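Long-range contacts in SsfX3 (Streptomyces sp. SF2575, PDB 3SKV), which probably transfers a salicylyl group onto a tetracycline intermediate, as an acyltransferase of the GDSL/SGNH family carrying an added N-terminal jelly-roll domain: residues P40-R45 and V85-R90; L121-D126 and K153-W158; G127-T132 and S203-W208. The protein carries 1 engineered substitution. All coordinates share one frame; numbering follows the deposited sequence.

Contact 1: P40-R45 and V85-R90; sequences PALTYR and VRLHLR. Engineered in segment 85-90: H88 (natural residue Cys).
T43 to R45 pair antiparallel with R86 to H88, and four backbone hydrogen bonds close the ladder. T43 and H88 form a hydrogen-bonded pair, with H88 N reaching T43 O at 2.8 Å in an almost straight bond of 177°. R45 and R86 form the second such pair, and R45 N lies 2.8 Å from R86 O. Y44 and L87 make the non-hydrogen-bonded pair between them. Their side chains run side by side on one face of the sheet. L87 CD1 sits over the Y44 ring, 3.7 Å from its centroid, in a CH-pi contact. L42 crosses L87 at a slant, its CB against L87 CD1, and L42 CD2 meets L89 CD2 at 3.7 Å.

These strands belong to the jelly-roll N-terminal domain, where strand 86-91 continues the sheet to strand 153-158. The other face carries T43, R45, R86 and H88, the last an engineered residue that is Cys in the natural sequence. R45 CG stands over the centre of the H88 ring, 3.9 Å from the centroid. The R45 chain bends at chi2 (-121°), which carries its guanidinium across the imidazole, the two planes 77° apart. T43 CG2 lies over one face of that guanidinium, and H88 ND1 is at its edge. R45 NH2 and H88 ND1 both bind D181. R45 CB in turn lies over the R86 guanidinium, 3.6 Å from R86 CZ. R86 NH1 bonds to G84 O, while NH2 makes a salt bridge with D219; W158 adds a cation-pi contact. D181 and D219 probably offset the two like charges. One water donates to A41 O and H88 O and accepts from T43 OG1.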
loop_
_atom_site.group_PDB
_atom_site.type_symbol
_atom_site.label_atom_id
_atom_site.label_comp_id
_atom_site.label_asym_id
_atom_site.label_seq_id
_atom_site.Cartn_x
_atom_site.Cartn_y
_atom_site.Cartn_z
ATOM N N PRO A 40 14.316 8.559 -18.148
ATOM C CA PRO A 40 13.089 8.002 -18.756
ATOM C C PRO A 40 12.971 6.474 -18.739
ATOM O O PRO A 40 11.875 5.979 -18.932
ATOM C CB PRO A 40 13.120 8.569 -20.190
ATOM C CG PRO A 40 14.544 8.849 -20.459
ATOM C CD PRO A 40 15.095 9.331 -19.148
ATOM N N ALA A 41 14.078 5.732 -18.526
ATOM C CA ALA A 41 14.038 4.260 -18.469
ATOM C C ALA A 41 13.475 3.777 -17.119
ATOM O O ALA A 41 13.027 2.634 -17.034
ATOM C CB ALA A 41 15.423 3.653 -18.735
ATOM N N LEU A 42 13.478 4.648 -16.078
ATOM C CA LEU A 42 12.945 4.300 -14.745
ATOM C C LEU A 42 11.439 4.490 -14.665
ATOM O O LEU A 42 10.893 5.446 -15.226
ATOM C CB LEU A 42 13.641 5.025 -13.563
ATOM C CG LEU A 42 15.195 5.080 -13.564
ATOM C CD1 LEU A 42 15.720 5.775 -12.342
ATOM C CD2 LEU A 42 15.836 3.706 -13.715
ATOM N N THR A 43 10.780 3.545 -13.998
ATOM C CA THR A 43 9.347 3.520 -13.747
ATOM C C THR A 43 9.156 3.347 -12.242
ATOM O O THR A 43 9.712 2.421 -11.649
ATOM C CB THR A 43 8.639 2.365 -14.547
ATOM O OG1 THR A 43 8.965 2.423 -15.939
ATOM C CG2 THR A 43 7.129 2.398 -14.403
ATOM N N TYR A 44 8.365 4.235 -11.638
ATOM C CA TYR A 44 7.992 4.169 -10.232
ATOM C C TYR A 44 6.572 3.662 -10.218
ATOM O O TYR A 44 5.676 4.273 -10.792
ATOM C CB TYR A 44 8.096 5.521 -9.535
ATOM C CG TYR A 44 9.520 6.025 -9.438
ATOM C CD1 TYR A 44 10.116 6.705 -10.506
ATOM C CD2 TYR A 44 10.279 5.817 -8.288
ATOM C CE1 TYR A 44 11.435 7.140 -10.437
ATOM C CE2 TYR A 44 11.589 6.278 -8.198
ATOM C CZ TYR A 44 12.160 6.943 -9.273
ATOM O OH TYR A 44 13.461 7.367 -9.205
ATOM N N ARG A 45 6.389 2.484 -9.667
ATOM C CA ARG A 45 5.067 1.906 -9.598
ATOM C C ARG A 45 4.575 2.103 -8.177
ATOM O O ARG A 45 5.365 2.113 -7.232
ATOM C CB ARG A 45 5.090 0.427 -10.045
ATOM C CG ARG A 45 5.729 0.232 -11.430
ATOM C CD ARG A 45 4.813 -0.397 -12.449
ATOM N NE ARG A 45 5.545 -0.870 -13.640
ATOM C CZ ARG A 45 5.217 -0.603 -14.908
ATOM N NH1 ARG A 45 4.167 0.162 -15.181
ATOM N NH2 ARG A 45 5.960 -1.068 -15.908
ATOM N N VAL A 85 5.423 1.204 -2.863
ATOM C CA VAL A 85 6.115 1.895 -3.955
ATOM C C VAL A 85 7.299 1.047 -4.418
ATOM O O VAL A 85 8.069 0.517 -3.599
ATOM C CB VAL A 85 6.544 3.357 -3.599
ATOM C CG1 VAL A 85 7.320 4.019 -4.761
ATOM C CG2 VAL A 85 5.342 4.210 -3.191
ATOM N N ARG A 86 7.441 0.911 -5.736
ATOM C CA ARG A 86 8.591 0.206 -6.288
ATOM C C ARG A 86 9.229 0.876 -7.471
ATOM O O ARG A 86 8.567 1.615 -8.188
ATOM C CB ARG A 86 8.420 -1.322 -6.408
ATOM C CG ARG A 86 7.248 -1.742 -7.177
ATOM C CD ARG A 86 6.090 -2.205 -6.341
ATOM N NE ARG A 86 5.081 -2.580 -7.312
ATOM C CZ ARG A 86 3.969 -1.914 -7.541
ATOM N NH1 ARG A 86 3.588 -0.948 -6.722
ATOM N NH2 ARG A 86 3.177 -2.269 -8.539
ATOM N N LEU A 87 10.544 0.733 -7.590
ATOM C CA LEU A 87 11.314 1.270 -8.696
ATOM C C LEU A 87 11.656 0.098 -9.647
ATOM O O LEU A 87 12.242 -0.891 -9.220
ATOM C CB LEU A 87 12.574 2.005 -8.182
ATOM C CG LEU A 87 13.565 2.489 -9.272
ATOM C CD1 LEU A 87 12.926 3.555 -10.179
ATOM C CD2 LEU A 87 14.850 3.028 -8.658
ATOM N N HIS A 88 11.231 0.194 -10.915
ATOM C CA HIS A 88 11.484 -0.839 -11.912
ATOM C C HIS A 88 12.459 -0.333 -12.953
ATOM O O HIS A 88 12.398 0.830 -13.369
ATOM C CB HIS A 88 10.195 -1.227 -12.654
ATOM C CG HIS A 88 9.201 -2.022 -11.871
ATOM N ND1 HIS A 88 8.355 -2.894 -12.500
ATOM C CD2 HIS A 88 8.895 -1.993 -10.553
ATOM C CE1 HIS A 88 7.580 -3.407 -11.553
ATOM N NE2 HIS A 88 7.858 -2.883 -10.366
ATOM N N LEU A 89 13.341 -1.230 -13.397
ATOM C CA LEU A 89 14.316 -0.987 -14.460
ATOM C C LEU A 89 14.779 -2.315 -15.013
ATOM O O LEU A 89 14.874 -3.285 -14.267
ATOM C CB LEU A 89 15.537 -0.114 -14.034
ATOM C CG LEU A 89 16.372 -0.604 -12.856
ATOM C CD1 LEU A 89 17.588 -1.322 -13.334
ATOM C CD2 LEU A 89 16.824 0.547 -11.998
ATOM N N ARG A 90 15.065 -2.356 -16.305
ATOM C CA ARG A 90 15.635 -3.539 -16.919
ATOM C C ARG A 90 17.116 -3.236 -17.119
ATOM O O ARG A 90 17.469 -2.145 -17.594
ATOM C CB ARG A 90 14.949 -3.885 -18.242
ATOM C CG ARG A 90 13.479 -4.293 -18.073
ATOM C CD ARG A 90 12.957 -4.960 -19.348
ATOM N NE ARG A 90 13.754 -6.136 -19.688
ATOM C CZ ARG A 90 13.562 -7.348 -19.178
ATOM N NH1 ARG A 90 12.545 -7.574 -18.354
ATOM N NH2 ARG A 90 14.366 -8.349 -19.510
HETATM O O HOH W 1 11.176 0.996 -16.188
#

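Contact 2: L121-D126 and K153-W158; sequences LDVLVD and KLVELW
L124 and W158 meet on the face of the sheet that also carries D122 and E156. L124 CD2 lies 3.7 Å from W158 NE1, and L124 CD1 lies 3.8 Å from W158 CD1. W158 NE1 donates to E156 OE1 at 3.1 Å, on the anti side of the carboxylate. The E156 chain runs extended beyond CG (chi2 163°), which brings the carboxylate level with the indole two residues on. This bond limits the rotation of the indole against which L124 packs. On the opposite face V123 CG1 packs on L157 CD1 at 4.0 Å, and V125 CG1 rests on the aliphatic part of K153, 3.8 Å from its CD.

The backbone sets this register. L124 and E156 exchange two nearly straight hydrogen bonds, as do D122 and W158 with somewhat more bending. At the end of the ladder D126 leaves the strand with positive phi. Its N still binds L154 O at 2.9 Å, while its OD1 takes L154 N at 2.8 Å, on the syn side of the carboxylate but well out of its plane. The side chain thus stands in for a backbone carbonyl where the strand turns.

Strand 153-158 lies between strands 120-125 and 86-91 in this jelly-roll sheet. Strand 128-134 flanks 120-125, and helix 208-216 packs on L124 and W158 through R214 and A210.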
loop_
_atom_site.group_PDB
_atom_site.type_symbol
_atom_site.label_atom_id
_atom_site.label_comp_id
_atom_site.label_asym_id
_atom_site.label_seq_id
_atom_site.Cartn_x
_atom_site.Cartn_y
_atom_site.Cartn_z
ATOM N N LEU A 121 14.562 -2.759 2.447
ATOM C CA LEU A 121 14.385 -2.479 1.042
ATOM C C LEU A 121 14.558 -3.851 0.399
ATOM O O LEU A 121 15.519 -4.569 0.699
ATOM C CB LEU A 121 15.502 -1.489 0.600
ATOM C CG LEU A 121 15.719 -0.995 -0.874
ATOM C CD1 LEU A 121 15.819 -2.089 -1.898
ATOM C CD2 LEU A 121 14.889 0.185 -1.239
ATOM N N ASP A 122 13.602 -4.237 -0.448
ATOM C CA ASP A 122 13.683 -5.509 -1.145
ATOM C C ASP A 122 14.115 -5.298 -2.563
ATOM O O ASP A 122 13.684 -4.338 -3.208
ATOM C CB ASP A 122 12.352 -6.262 -1.107
ATOM C CG ASP A 122 12.078 -6.990 0.203
ATOM O OD1 ASP A 122 12.997 -7.048 1.058
ATOM O OD2 ASP A 122 10.946 -7.514 0.372
ATOM N N VAL A 123 14.972 -6.208 -3.043
ATOM C CA VAL A 123 15.455 -6.236 -4.415
ATOM C C VAL A 123 14.907 -7.541 -5.021
ATOM O O VAL A 123 15.274 -8.651 -4.602
ATOM C CB VAL A 123 17.009 -6.120 -4.525
ATOM C CG1 VAL A 123 17.452 -6.054 -5.978
ATOM C CG2 VAL A 123 17.548 -4.908 -3.750
ATOM N N LEU A 124 13.990 -7.391 -5.983
ATOM C CA LEU A 124 13.425 -8.519 -6.705
ATOM C C LEU A 124 14.031 -8.561 -8.089
ATOM O O LEU A 124 14.237 -7.505 -8.705
ATOM C CB LEU A 124 11.903 -8.428 -6.785
ATOM C CG LEU A 124 11.124 -9.106 -5.662
ATOM C CD1 LEU A 124 11.312 -8.393 -4.345
ATOM C CD2 LEU A 124 9.677 -9.175 -6.007
ATOM N N VAL A 125 14.372 -9.765 -8.557
ATOM C CA VAL A 125 14.941 -9.978 -9.880
ATOM C C VAL A 125 14.013 -10.960 -10.592
ATOM O O VAL A 125 13.895 -12.109 -10.167
ATOM C CB VAL A 125 16.415 -10.467 -9.808
ATOM C CG1 VAL A 125 16.929 -10.879 -11.191
ATOM C CG2 VAL A 125 17.313 -9.398 -9.195
ATOM N N ASP A 126 13.344 -10.504 -11.653
ATOM C CA ASP A 126 12.347 -11.292 -12.397
ATOM C C ASP A 126 11.286 -11.910 -11.449
ATOM O O ASP A 126 11.008 -13.099 -11.509
ATOM C CB ASP A 126 12.996 -12.329 -13.345
ATOM C CG ASP A 126 13.882 -11.761 -14.458
ATOM O OD1 ASP A 126 13.616 -10.619 -14.922
ATOM O OD2 ASP A 126 14.807 -12.481 -14.905
ATOM N N LYS A 153 17.465 -8.563 -17.224
ATOM C CA LYS A 153 16.506 -8.947 -16.192
ATOM C C LYS A 153 15.722 -7.737 -15.723
ATOM O O LYS A 153 16.214 -6.604 -15.796
ATOM C CB LYS A 153 17.248 -9.586 -14.984
ATOM C CG LYS A 153 18.104 -8.599 -14.202
ATOM C CD LYS A 153 19.354 -9.219 -13.640
ATOM C CE LYS A 153 20.331 -8.153 -13.235
ATOM N NZ LYS A 153 21.484 -8.099 -14.181
ATOM N N LEU A 154 14.524 -7.982 -15.181
ATOM C CA LEU A 154 13.741 -6.913 -14.585
ATOM C C LEU A 154 14.146 -6.777 -13.111
ATOM O O LEU A 154 14.091 -7.745 -12.354
ATOM C CB LEU A 154 12.233 -7.170 -14.750
ATOM C CG LEU A 154 11.269 -6.250 -13.960
ATOM C CD1 LEU A 154 11.426 -4.756 -14.327
ATOM C CD2 LEU A 154 9.826 -6.704 -14.103
ATOM N N VAL A 155 14.546 -5.572 -12.714
ATOM C CA VAL A 155 14.922 -5.261 -11.341
ATOM C C VAL A 155 13.824 -4.432 -10.675
ATOM O O VAL A 155 13.482 -3.365 -11.191
ATOM C CB VAL A 155 16.286 -4.554 -11.259
ATOM C CG1 VAL A 155 16.690 -4.342 -9.791
ATOM C CG2 VAL A 155 17.356 -5.349 -12.004
ATOM N N GLU A 156 13.266 -4.918 -9.549
ATOM C CA GLU A 156 12.245 -4.164 -8.808
ATOM C C GLU A 156 12.809 -3.880 -7.436
ATOM O O GLU A 156 13.214 -4.804 -6.716
ATOM C CB GLU A 156 10.903 -4.906 -8.653
ATOM C CG GLU A 156 10.320 -5.550 -9.903
ATOM C CD GLU A 156 9.237 -6.596 -9.665
ATOM O OE1 GLU A 156 8.509 -6.489 -8.651
ATOM O OE2 GLU A 156 9.099 -7.511 -10.510
ATOM N N LEU A 157 12.861 -2.611 -7.087
ATOM C CA LEU A 157 13.306 -2.143 -5.774
ATOM C C LEU A 157 12.027 -1.772 -5.013
ATOM O O LEU A 157 11.364 -0.795 -5.381
ATOM C CB LEU A 157 14.207 -0.896 -5.940
ATOM C CG LEU A 157 15.733 -1.088 -5.923
ATOM C CD1 LEU A 157 16.175 -2.295 -6.732
ATOM C CD2 LEU A 157 16.413 0.129 -6.443
ATOM N N TRP A 158 11.629 -2.609 -4.042
ATOM C CA TRP A 158 10.449 -2.369 -3.224
ATOM C C TRP A 158 10.883 -1.537 -2.053
ATOM O O TRP A 158 11.580 -2.007 -1.144
ATOM C CB TRP A 158 9.845 -3.678 -2.748
ATOM C CG TRP A 158 9.098 -4.382 -3.814
ATOM C CD1 TRP A 158 9.617 -5.034 -4.895
ATOM C CD2 TRP A 158 7.685 -4.605 -3.845
ATOM N NE1 TRP A 158 8.599 -5.608 -5.633
ATOM C CE2 TRP A 158 7.405 -5.359 -5.012
ATOM C CE3 TRP A 158 6.619 -4.191 -3.030
ATOM C CZ2 TRP A 158 6.112 -5.723 -5.369
ATOM C CZ3 TRP A 158 5.336 -4.501 -3.420
ATOM C CH2 TRP A 158 5.090 -5.286 -4.559
#

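Contact 3: G127-T132 and S203-W208; sequences GELART and SPSRTW
The R206 guanidinium has L129 CD2 over one face, 3.3 Å above its plane and offset toward the rim. The nearest of its atoms to this methyl is NH2, at 3.5 Å. T132 OG1 approaches the same group obliquely, 3.8 Å from R206 NH2. The guanidinium grips S203 OG side-on: R206 NE reaches that oxygen at 2.8 Å and R206 NH2 at 2.9 Å. A bend at chi3 (-76°) folds the arginine back toward S203, and R206 N also binds S203 O.

The other touches are loose: T132 CG2 meets S203 CB at 3.9 Å, and L129 CD1 lies 4.2 Å from the S205 hydroxyl oxygen OG. Both serine hydroxyls bond to D122 OD2, while T132 OG1 bonds to D122 OD1. The aspartate therefore ties the two sides together from the next strand, and its charge may be partly balanced by R206 through S203.

A130 and R131 both face V123, a classic beta bulge between L129 and T132. T207 is the N-cap of helix 208-216, its OG1 binding A210 N. The arrangement is an interdomain seam, where the jelly-roll sheet meets the loop leading into helix 208-216 of the GDSL/SGNH domain.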
loop_
_atom_site.group_PDB
_atom_site.type_symbol
_atom_site.label_atom_id
_atom_site.label_comp_id
_atom_site.label_asym_id
_atom_site.label_seq_id
_atom_site.Cartn_x
_atom_site.Cartn_y
_atom_site.Cartn_z
ATOM N N GLY A 127 10.762 -11.086 -10.543
ATOM C CA GLY A 127 9.723 -11.460 -9.583
ATOM C C GLY A 127 10.153 -12.302 -8.398
ATOM O O GLY A 127 9.312 -12.727 -7.604
ATOM N N GLU A 128 11.454 -12.565 -8.265
ATOM C CA GLU A 128 11.949 -13.371 -7.164
ATOM C C GLU A 128 12.815 -12.539 -6.273
ATOM O O GLU A 128 13.617 -11.759 -6.781
ATOM C CB GLU A 128 12.692 -14.596 -7.692
ATOM C CG GLU A 128 11.748 -15.700 -8.134
ATOM C CD GLU A 128 12.446 -16.969 -8.583
ATOM O OE1 GLU A 128 12.974 -17.698 -7.710
ATOM O OE2 GLU A 128 12.464 -17.237 -9.807
ATOM N N LEU A 129 12.647 -12.678 -4.942
ATOM C CA LEU A 129 13.431 -11.918 -3.961
ATOM C C LEU A 129 14.904 -12.311 -4.020
ATOM O O LEU A 129 15.233 -13.474 -3.832
ATOM C CB LEU A 129 12.846 -12.051 -2.538
ATOM C CG LEU A 129 13.572 -11.316 -1.398
ATOM C CD1 LEU A 129 13.602 -9.806 -1.615
ATOM C CD2 LEU A 129 12.904 -11.604 -0.071
ATOM N N ALA A 130 15.773 -11.342 -4.327
ATOM C CA ALA A 130 17.223 -11.537 -4.470
ATOM C C ALA A 130 17.980 -11.022 -3.270
ATOM O O ALA A 130 18.989 -11.613 -2.891
ATOM C CB ALA A 130 17.729 -10.847 -5.732
ATOM N N ARG A 131 17.528 -9.901 -2.686
ATOM C CA ARG A 131 18.200 -9.283 -1.534
ATOM C C ARG A 131 17.276 -8.435 -0.710
ATOM O O ARG A 131 16.555 -7.591 -1.248
ATOM C CB ARG A 131 19.392 -8.400 -2.010
ATOM C CG ARG A 131 20.455 -8.040 -0.945
ATOM C CD ARG A 131 21.467 -9.151 -0.722
ATOM N NE ARG A 131 21.730 -9.878 -1.970
ATOM C CZ ARG A 131 22.741 -9.610 -2.791
ATOM N NH1 ARG A 131 23.632 -8.676 -2.477
ATOM N NH2 ARG A 131 22.887 -10.294 -3.917
ATOM N N THR A 132 17.340 -8.619 0.608
ATOM C CA THR A 132 16.666 -7.759 1.572
ATOM C C THR A 132 17.832 -6.933 2.112
ATOM O O THR A 132 18.833 -7.503 2.517
ATOM C CB THR A 132 15.850 -8.556 2.597
ATOM O OG1 THR A 132 14.890 -9.359 1.912
ATOM C CG2 THR A 132 15.080 -7.658 3.547
ATOM N N SER A 203 9.331 -8.396 5.005
ATOM C CA SER A 203 10.040 -7.349 4.262
ATOM C C SER A 203 9.034 -6.617 3.340
ATOM O O SER A 203 7.909 -7.115 3.212
ATOM C CB SER A 203 11.196 -7.971 3.471
ATOM O OG SER A 203 10.776 -8.954 2.537
ATOM N N PRO A 204 9.376 -5.470 2.673
ATOM C CA PRO A 204 8.345 -4.755 1.852
ATOM C C PRO A 204 7.607 -5.521 0.755
ATOM O O PRO A 204 6.457 -5.186 0.457
ATOM C CB PRO A 204 9.094 -3.539 1.288
ATOM C CG PRO A 204 10.260 -3.357 2.194
ATOM C CD PRO A 204 10.640 -4.696 2.727
ATOM N N SER A 205 8.271 -6.509 0.114
ATOM C CA SER A 205 7.643 -7.287 -0.955
ATOM C C SER A 205 6.823 -8.432 -0.345
ATOM O O SER A 205 6.178 -9.192 -1.073
ATOM C CB SER A 205 8.684 -7.809 -1.945
ATOM O OG SER A 205 9.534 -8.763 -1.330
ATOM N N ARG A 206 6.792 -8.505 1.002
ATOM C CA ARG A 206 6.082 -9.578 1.676
ATOM C C ARG A 206 4.925 -9.140 2.565
ATOM O O ARG A 206 4.521 -9.892 3.459
ATOM C CB ARG A 206 7.065 -10.565 2.318
ATOM C CG ARG A 206 7.782 -11.451 1.275
ATOM C CD ARG A 206 8.780 -12.410 1.881
ATOM N NE ARG A 206 9.991 -11.675 2.263
ATOM C CZ ARG A 206 10.978 -12.165 3.011
ATOM N NH1 ARG A 206 10.917 -13.413 3.470
ATOM N NH2 ARG A 206 12.028 -11.411 3.314
ATOM N N THR A 207 4.336 -7.946 2.279
ATOM C CA THR A 207 3.117 -7.496 2.962
ATOM C C THR A 207 1.985 -8.284 2.291
ATOM O O THR A 207 2.185 -8.813 1.188
ATOM C CB THR A 207 2.878 -5.970 2.841
ATOM O OG1 THR A 207 2.691 -5.624 1.473
ATOM C CG2 THR A 207 4.006 -5.134 3.433
ATOM N N TRP A 208 0.798 -8.350 2.913
ATOM C CA TRP A 208 -0.301 -9.081 2.296
ATOM C C TRP A 208 -0.608 -8.486 0.916
ATOM O O TRP A 208 -0.792 -9.245 -0.035
ATOM C CB TRP A 208 -1.517 -9.144 3.216
ATOM C CG TRP A 208 -2.269 -7.859 3.382
ATOM C CD1 TRP A 208 -2.105 -6.929 4.361
ATOM C CD2 TRP A 208 -3.309 -7.364 2.525
ATOM N NE1 TRP A 208 -2.988 -5.890 4.176
ATOM C CE2 TRP A 208 -3.745 -6.136 3.060
ATOM C CE3 TRP A 208 -3.918 -7.851 1.355
ATOM C CZ2 TRP A 208 -4.782 -5.399 2.485
ATOM C CZ3 TRP A 208 -4.908 -7.103 0.756
ATOM C CH2 TRP A 208 -5.354 -5.906 1.331
#

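In the fold
Contacts 1 and 2 are buried strand pairings in one jelly-roll sheet. They join where strand 86-91 meets strand 153-158, with L87 bonded to L157 and L89 to V155 through their backbones. Contact 3 is smaller and only partly buried. It uses strand 128-134 of that sheet but reaches out to residues 203-208 of the GDSL/SGNH domain, so side chains replace the backbone ladder. D122 joins contacts 2 and 3, and R86 with W158 joins contacts 1 and 2. Contact 1 gathers arginines beside acidic partners. Contact 2 has an aliphatic face and a face mixing an indole with carboxylates, and ends at exposed D126. Contact 3 sets a leucine on an arginine, with hydroxyls turned to D122.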